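Local coordinates for GAF domain/HD domain protein (Geobacter sulfurreducens, PDB 3EEA) that is of unknown function but may have phosphatase activity as a whole, this chain being the GAF domain of the longer GAF/HD-domain protein, at residues A[150-153]-A[154-158]; A[144-147]-A[148-151]. One frame throughout, in Å; residues are numbered along the deposited sequence.

Interaction 1: residues A[150-153]-A[154-158]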
loop_
_atom_site.group_PDB
_atom_site.type_symbol
_atom_site.label_atom_id
_atom_site.label_comp_id
_atom_site.label_asym_id
_atom_site.label_seq_id
_atom_site.Cartn_x
_atom_site.Cartn_y
_atom_site.Cartn_z
ATOM N N ALA A 150 -5.994 -3.555 2.541
ATOM C CA ALA A 150 -6.898 -4.027 1.516
ATOM C C ALA A 150 -8.101 -4.679 2.136
ATOM O O ALA A 150 -9.252 -4.459 1.659
ATOM C CB ALA A 150 -6.168 -5.034 0.505
ATOM N N ALA A 151 -7.910 -5.455 3.215
ATOM C CA ALA A 151 -9.007 -6.111 3.881
ATOM C C ALA A 151 -10.031 -5.111 4.413
ATOM O O ALA A 151 -11.244 -5.333 4.284
ATOM C CB ALA A 151 -8.500 -7.043 5.052
ATOM N N LEU A 152 -9.571 -4.008 4.992
ATOM C CA LEU A 152 -10.469 -3.011 5.553
ATOM C C LEU A 152 -11.331 -2.349 4.455
ATOM O O LEU A 152 -12.584 -2.172 4.576
ATOM C CB LEU A 152 -9.624 -1.965 6.262
ATOM C CG LEU A 152 -10.292 -0.759 6.842
ATOM C CD1 LEU A 152 -11.381 -1.209 7.828
ATOM C CD2 LEU A 152 -9.110 0.020 7.593
ATOM N N VAL A 153 -10.663 -2.030 3.363
ATOM C CA VAL A 153 -11.324 -1.456 2.190
ATOM C C VAL A 153 -12.382 -2.416 1.642
ATOM O O VAL A 153 -13.537 -1.995 1.382
ATOM C CB VAL A 153 -10.326 -1.086 1.067
ATOM C CG1 VAL A 153 -11.109 -0.607 -0.208
ATOM C CG2 VAL A 153 -9.380 0.089 1.514
ATOM N N VAL A 154 -11.983 -3.661 1.425
ATOM C CA VAL A 154 -12.875 -4.714 0.858
ATOM C C VAL A 154 -14.060 -4.916 1.777
ATOM O O VAL A 154 -15.210 -4.980 1.322
ATOM C CB VAL A 154 -12.137 -6.053 0.585
ATOM C CG1 VAL A 154 -13.179 -7.192 0.230
ATOM C CG2 VAL A 154 -11.153 -5.858 -0.604
ATOM N N SER A 155 -13.814 -4.902 3.083
ATOM C CA SER A 155 -14.902 -5.105 4.033
ATOM C C SER A 155 -15.915 -3.961 3.941
ATOM O O SER A 155 -17.123 -4.223 3.857
ATOM C CB SER A 155 -14.393 -5.327 5.436
ATOM O OG SER A 155 -14.120 -4.101 6.055
ATOM N N HIS A 156 -15.454 -2.706 3.854
ATOM C CA HIS A 156 -16.366 -1.562 3.606
ATOM C C HIS A 156 -17.200 -1.776 2.333
ATOM O O HIS A 156 -18.429 -1.501 2.320
ATOM C CB HIS A 156 -15.652 -0.206 3.508
ATOM C CG HIS A 156 -15.043 0.276 4.779
ATOM N ND1 HIS A 156 -14.009 1.189 4.805
ATOM C CD2 HIS A 156 -15.287 -0.054 6.071
ATOM C CE1 HIS A 156 -13.654 1.413 6.060
ATOM N NE2 HIS A 156 -14.413 0.668 6.849
ATOM N N MET A 157 -16.560 -2.247 1.266
ATOM C CA MET A 157 -17.251 -2.494 -0.017
ATOM C C MET A 157 -18.277 -3.667 0.037
ATOM O O MET A 157 -19.346 -3.587 -0.574
ATOM C CB MET A 157 -16.233 -2.797 -1.101
ATOM C CG MET A 157 -15.280 -1.660 -1.431
ATOM S SD MET A 157 -14.091 -1.960 -2.802
ATOM C CE MET A 157 -13.454 -0.286 -3.093
ATOM N N GLN A 158 -17.882 -4.759 0.677
ATOM C CA GLN A 158 -18.706 -5.995 0.758
ATOM C C GLN A 158 -19.932 -5.796 1.667
ATOM O O GLN A 158 -20.933 -6.549 1.556
ATOM C CB GLN A 158 -17.860 -7.199 1.204
ATOM C CG GLN A 158 -16.909 -7.719 0.094
ATOM C CD GLN A 158 -16.055 -8.957 0.467
ATOM O OE1 GLN A 158 -15.772 -9.208 1.629
ATOM N NE2 GLN A 158 -15.585 -9.689 -0.563
#

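Interaction 2: residues A[144-147]-A[148-151]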
loop_
_atom_site.group_PDB
_atom_site.type_symbol
_atom_site.label_atom_id
_atom_site.label_comp_id
_atom_site.label_asym_id
_atom_site.label_seq_id
_atom_site.Cartn_x
_atom_site.Cartn_y
_atom_site.Cartn_z
ATOM N N ARG A 144 1.793 -8.088 5.703
ATOM C CA ARG A 144 0.683 -8.049 6.646
ATOM C C ARG A 144 -0.003 -6.665 6.685
ATOM O O ARG A 144 -1.249 -6.546 6.730
ATOM C CB ARG A 144 1.198 -8.438 8.058
ATOM C CG ARG A 144 1.492 -9.889 8.120
ATOM C CD ARG A 144 2.143 -10.299 9.458
ATOM N NE ARG A 144 1.235 -9.957 10.547
ATOM C CZ ARG A 144 1.547 -10.060 11.842
ATOM N NH1 ARG A 144 2.756 -10.425 12.224
ATOM N NH2 ARG A 144 0.630 -9.765 12.725
ATOM N N ASP A 145 0.807 -5.614 6.654
ATOM C CA ASP A 145 0.276 -4.242 6.636
ATOM C C ASP A 145 -0.604 -3.992 5.419
ATOM O O ASP A 145 -1.770 -3.532 5.542
ATOM C CB ASP A 145 1.424 -3.254 6.664
ATOM C CG ASP A 145 2.038 -3.090 8.051
ATOM O OD1 ASP A 145 1.341 -3.290 9.048
ATOM O OD2 ASP A 145 3.214 -2.631 8.110
ATOM N N LEU A 146 -0.053 -4.312 4.236
ATOM C CA LEU A 146 -0.736 -4.000 2.955
ATOM C C LEU A 146 -2.032 -4.830 2.815
ATOM O O LEU A 146 -3.083 -4.320 2.469
ATOM C CB LEU A 146 0.193 -4.233 1.783
ATOM C CG LEU A 146 1.290 -3.175 1.644
ATOM C CD1 LEU A 146 2.081 -3.370 0.353
ATOM C CD2 LEU A 146 0.761 -1.774 1.703
ATOM N N VAL A 147 -1.980 -6.089 3.219
ATOM C CA VAL A 147 -3.135 -6.960 3.197
ATOM C C VAL A 147 -4.174 -6.449 4.174
ATOM O O VAL A 147 -5.350 -6.483 3.895
ATOM C CB VAL A 147 -2.763 -8.439 3.486
ATOM C CG1 VAL A 147 -4.014 -9.365 3.715
ATOM C CG2 VAL A 147 -1.867 -8.957 2.374
ATOM N N SER A 148 -3.752 -5.946 5.334
ATOM C CA SER A 148 -4.695 -5.442 6.297
ATOM C C SER A 148 -5.375 -4.206 5.805
ATOM O O SER A 148 -6.560 -4.012 6.065
ATOM C CB SER A 148 -4.059 -5.192 7.645
ATOM O OG SER A 148 -3.623 -6.442 8.130
ATOM N N HIS A 149 -4.635 -3.343 5.076
ATOM C CA HIS A 149 -5.254 -2.214 4.446
ATOM C C HIS A 149 -6.333 -2.596 3.425
ATOM O O HIS A 149 -7.435 -2.000 3.403
ATOM C CB HIS A 149 -4.213 -1.334 3.767
ATOM C CG HIS A 149 -3.168 -0.817 4.679
ATOM N ND1 HIS A 149 -1.969 -0.318 4.210
ATOM C CD2 HIS A 149 -3.100 -0.775 6.028
ATOM C CE1 HIS A 149 -1.211 0.007 5.240
ATOM N NE2 HIS A 149 -1.872 -0.244 6.351
ATOM N N ALA A 150 -5.994 -3.555 2.541
ATOM C CA ALA A 150 -6.898 -4.027 1.516
ATOM C C ALA A 150 -8.101 -4.679 2.136
ATOM O O ALA A 150 -9.252 -4.459 1.659
ATOM C CB ALA A 150 -6.168 -5.034 0.505
ATOM N N ALA A 151 -7.910 -5.455 3.215
ATOM C CA ALA A 151 -9.007 -6.111 3.881
ATOM C C ALA A 151 -10.031 -5.111 4.413
ATOM O O ALA A 151 -11.244 -5.333 4.284
ATOM C CB ALA A 151 -8.500 -7.043 5.052
#

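Interaction 1: residues A[150-153]-A[154-158]
The last turns of helix 137-158 of the GAF domain carry this contact, where Leu-152 and His-156 lie side by side one turn apart and Val-153 and Met-157 do the same. Leu-152 reaches the ring with CD1, 3.7 Å from His-156 NE2. Leu-152 O lies over one face of that ring, toward its rim. The same oxygen takes two bonds from one face of its plane: His-156 N at 3.0 Å, and the hydroxyl Ser-155 OG at 2.9 Å. The hydroxyl can fold back because OG sits between the backbone N and carbonyl carbon, chi1 83°. Val-153 CG1 meets the methyl CE of Met-157 at 3.7 Å. Val-154 faces helix 14-28 through Val-14 and Val-17, while His-156 ND1 is hydrogen-bonded to His-156 ND1 of the second subunit. Were His-156 an alanine, Leu-152 CD1 would probably lose its ring neighbour, and His-156 of the second subunit its ND1 partner. With two donors on Leu-152 O and the His-156 ring set against it, this carbonyl oxygen is well satisfied, and the Ser-155 hydroxyl is paired within its own helix.

Interaction 2: residues A[144-147]-A[148-151]
Residues 144-147 and 148-151 are successive turns of one helix, joined by backbone bonds from each amide to the carbonyl four residues earlier. Ser-148 N bonds to Arg-144 O at 2.9 Å, and Ala-151 N to Val-147 O at 2.8 Å. His-149 N to Asp-145 O and Ala-150 N to Leu-146 O complete the ladder. Ser-148 adds a side-chain bond, OG to Arg-144 O at 2.8 Å. Its OG is anti to the carbonyl carbon, chi1 -64°, which turns the hydroxyl back toward the preceding turn. The amide and the hydroxyl of Ser-148 thus hold one oxygen from opposite faces of its carbonyl plane. This is the long helix 137-158 of the GAF domain, which packs against helix 14-28 and strand 107-116 of the antiparallel sheet. Leu-146 packs on Leu-21, Leu-24 and Leu-28 of helix 14-28, and Val-147 on Val-112 and Met-114 of strand 107-116. The ring of His-149 folds back over its own helix, with Asp-145 O 3.1 Å above the ring plane and over its centre. CG of His-149 is anti to the carbonyl carbon, chi1 -58°, which lays the ring over the previous turn. Leu-146 CD2 approaches the ring at His-149 ND1, 4.0 Å away, the two side chains crossing obliquely. His-149 also meets His-149 of the second subunit, the ring planes inclined at about 45°.

Both contacts are local ones on helix 137-158 and share Ala-150 and Ala-151; their centres lie 10 Å apart. Each is mostly buried, and both have residues against helix 14-28, strand 107-116 and the second subunit. Interaction 2 lies nearer the centre of the chain, about 11 Å from it against 15 Å, yet includes the exposed Arg-144. Interaction 1 is at the helix's C-terminal end. In both, a serine hydroxyl bonds to a backbone carbonyl, three residues back in 154-158 but four back in 148-151. Both histidines meet their counterparts across the dimer; the His-156 pair adds a hydrogen bond to its ring contact, while the His-149 pair is a ring contact.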